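Local coordinates for AlgW protein (Pseudomonas aeruginosa, PDB 7CO3), which probably acts as a serine endopeptidase of the HtrA type, pairing a trypsin-like protease domain with a peptide-binding PDZ domain, at residues L263-E266 against V267-S270. The protein carries 1 engineered substitution. Sequence-based numbering, arbitrary orientation.
Sequences LALE and VMQS
Leu265 and Met268 lie side by side on helix 261-274 and point the same way. Their ends meet through methyl groups, Leu265 CD2 lying 3.5 Å from Met268 CE. The bend of Met268 at its last torsion (chi3 43°) turns CE toward the leucine after an otherwise extended chain. Both residues also pack on Met112 of strand 104-113. Met268 reaches further, to Leu119 and Val156. Ala264 and Val267 continue this packed side: both touch Leu154 of strand 154-158. Val267 lays CG2 against its own helix, 3.6 Å from Leu263 O.

The backbone joins the two halves by i to i+4 bonds. Met268 N gives its hydrogen to Ala264 O at 2.9 Å. Gln269 N does the same to Leu265 O, and Ser270 N bonds to Glu266 O. The first bond of the set, Val267 N to Leu263 O, is weak at 3.3 Å.

The solvent side is looser. Gln269 has CG anti to its carbonyl carbon (chi1 -75°), which folds the side chain back beside the preceding turn. Its CD comes within 3.3 Å of Leu265 O, so the amide group lies across that carbonyl oxygen. Glu266 is exposed and poorly ordered, and its OE1 makes a long, weak ion pair with Arg347. At the far end Ser270, partly exposed, hydrogen-bonds His274 ND1 through OG, one turn further on.

This is an amphipathic alpha-helix. Its apolar side rests on the six-stranded antiparallel barrel of the trypsin-like protease domain, and the helix follows directly after strand 256-260 of the second sheet, as does the C-terminal helix of chymotrypsin-fold proteases.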
ATOM      1  N   LEU B 263      -5.350  -8.060 -25.061  1.00 35.43           N
ATOM      2  CA  LEU B 263      -4.190  -8.872 -25.404  1.00 32.99           C
ATOM      3  C   LEU B 263      -4.362 -10.305 -24.942  1.00 34.95           C
ATOM      4  O   LEU B 263      -4.079 -11.238 -25.700  1.00 38.99           O
ATOM      5  CB  LEU B 263      -2.918  -8.281 -24.788  1.00 35.35           C
ATOM      6  CG  LEU B 263      -1.592  -8.977 -25.111  1.00 36.02           C
ATOM      7  CD1 LEU B 263      -1.490  -9.144 -26.645  1.00 46.21           C
ATOM      8  CD2 LEU B 263      -0.397  -8.183 -24.581  1.00 39.03           C
ATOM      9  N   ALA B 264      -4.810 -10.509 -23.698  1.00 34.21           N
ATOM     10  CA  ALA B 264      -4.831 -11.864 -23.156  1.00 30.70           C
ATOM     11  C   ALA B 264      -5.827 -12.759 -23.892  1.00 37.47           C
ATOM     12  O   ALA B 264      -5.591 -13.972 -24.035  1.00 29.06           O
ATOM     13  CB  ALA B 264      -5.134 -11.835 -21.656  1.00 27.99           C
ATOM     14  N   LEU B 265      -6.973 -12.198 -24.320  1.00 34.84           N
ATOM     15  CA  LEU B 265      -7.979 -13.004 -25.011  1.00 39.93           C
ATOM     16  C   LEU B 265      -7.469 -13.501 -26.367  1.00 40.78           C
ATOM     17  O   LEU B 265      -7.728 -14.653 -26.743  1.00 41.46           O
ATOM     18  CB  LEU B 265      -9.275 -12.215 -25.180  1.00 42.87           C
ATOM     19  CG  LEU B 265     -10.032 -11.821 -23.921  1.00 41.02           C
ATOM     20  CD1 LEU B 265     -11.393 -11.212 -24.225  1.00 41.82           C
ATOM     21  CD2 LEU B 265     -10.170 -13.045 -23.062  1.00 47.14           C
ATOM     22  N   GLU B 266      -6.750 -12.649 -27.104  1.00 38.46           N
ATOM     23  CA  GLU B 266      -6.100 -13.059 -28.353  1.00 45.58           C
ATOM     24  C   GLU B 266      -5.240 -14.292 -28.130  1.00 43.71           C
ATOM     25  O   GLU B 266      -5.507 -15.372 -28.689  1.00 44.29           O
ATOM     26  CB  GLU B 266      -5.196 -11.944 -28.883  1.00 49.69           C
ATOM     27  CG  GLU B 266      -5.807 -10.854 -29.730  1.00 83.84           C
ATOM     28  CD  GLU B 266      -4.888  -9.644 -29.783  1.00115.50           C
ATOM     29  OE1 GLU B 266      -3.727  -9.800 -30.220  1.00127.79           O
ATOM     30  OE2 GLU B 266      -5.307  -8.552 -29.347  1.00126.35           O
ATOM     31  N   VAL B 267      -4.200 -14.133 -27.294  1.00 42.76           N
ATOM     32  CA  VAL B 267      -3.305 -15.214 -26.896  1.00 33.10           C
ATOM     33  C   VAL B 267      -4.082 -16.464 -26.512  1.00 28.61           C
ATOM     34  O   VAL B 267      -3.792 -17.556 -27.017  1.00 32.59           O
ATOM     35  CB  VAL B 267      -2.406 -14.729 -25.748  1.00 27.01           C
ATOM     36  CG1 VAL B 267      -1.693 -15.914 -25.071  1.00 30.47           C
ATOM     37  CG2 VAL B 267      -1.427 -13.680 -26.248  1.00 30.34           C
ATOM     38  N   MET B 268      -5.079 -16.329 -25.630  1.00 27.06           N
ATOM     39  CA  MET B 268      -5.839 -17.493 -25.172  1.00 28.95           C
ATOM     40  C   MET B 268      -6.515 -18.216 -26.338  1.00 39.33           C
ATOM     41  O   MET B 268      -6.484 -19.447 -26.420  1.00 33.49           O
ATOM     42  CB  MET B 268      -6.917 -17.089 -24.183  1.00 31.94           C
ATOM     43  CG  MET B 268      -7.658 -18.256 -23.594  1.00 33.95           C
ATOM     44  SD  MET B 268      -9.094 -17.746 -22.680  1.00 39.03           S
ATOM     45  CE  MET B 268      -9.774 -16.501 -23.763  1.00 45.93           C
ATOM     46  N   GLN B 269      -7.172 -17.457 -27.214  1.00 41.88           N
ATOM     47  CA  GLN B 269      -7.887 -18.049 -28.342  1.00 50.39           C
ATOM     48  C   GLN B 269      -6.940 -18.831 -29.249  1.00 39.96           C
ATOM     49  O   GLN B 269      -7.236 -19.970 -29.630  1.00 43.04           O
ATOM     50  CB  GLN B 269      -8.658 -16.958 -29.093  1.00 56.31           C
ATOM     51  CG  GLN B 269      -9.919 -16.537 -28.306  1.00 72.38           C
ATOM     52  CD  GLN B 269     -10.437 -15.114 -28.550  1.00 74.72           C
ATOM     53  OE1 GLN B 269     -11.305 -14.638 -27.811  1.00 65.78           O
ATOM     54  NE2 GLN B 269      -9.930 -14.440 -29.586  1.00 74.78           N
ATOM     55  N   SER B 270      -5.772 -18.262 -29.555  1.00 41.55           N
ATOM     56  CA  SER B 270      -4.838 -18.942 -30.445  1.00 41.86           C
ATOM     57  C   SER B 270      -4.208 -20.166 -29.797  1.00 43.83           C
ATOM     58  O   SER B 270      -3.906 -21.151 -30.490  1.00 46.74           O
ATOM     59  CB  SER B 270      -3.757 -18.013 -30.927  1.00 37.48           C
ATOM     60  OG  SER B 270      -3.266 -18.518 -32.153  1.00 58.05           O
TER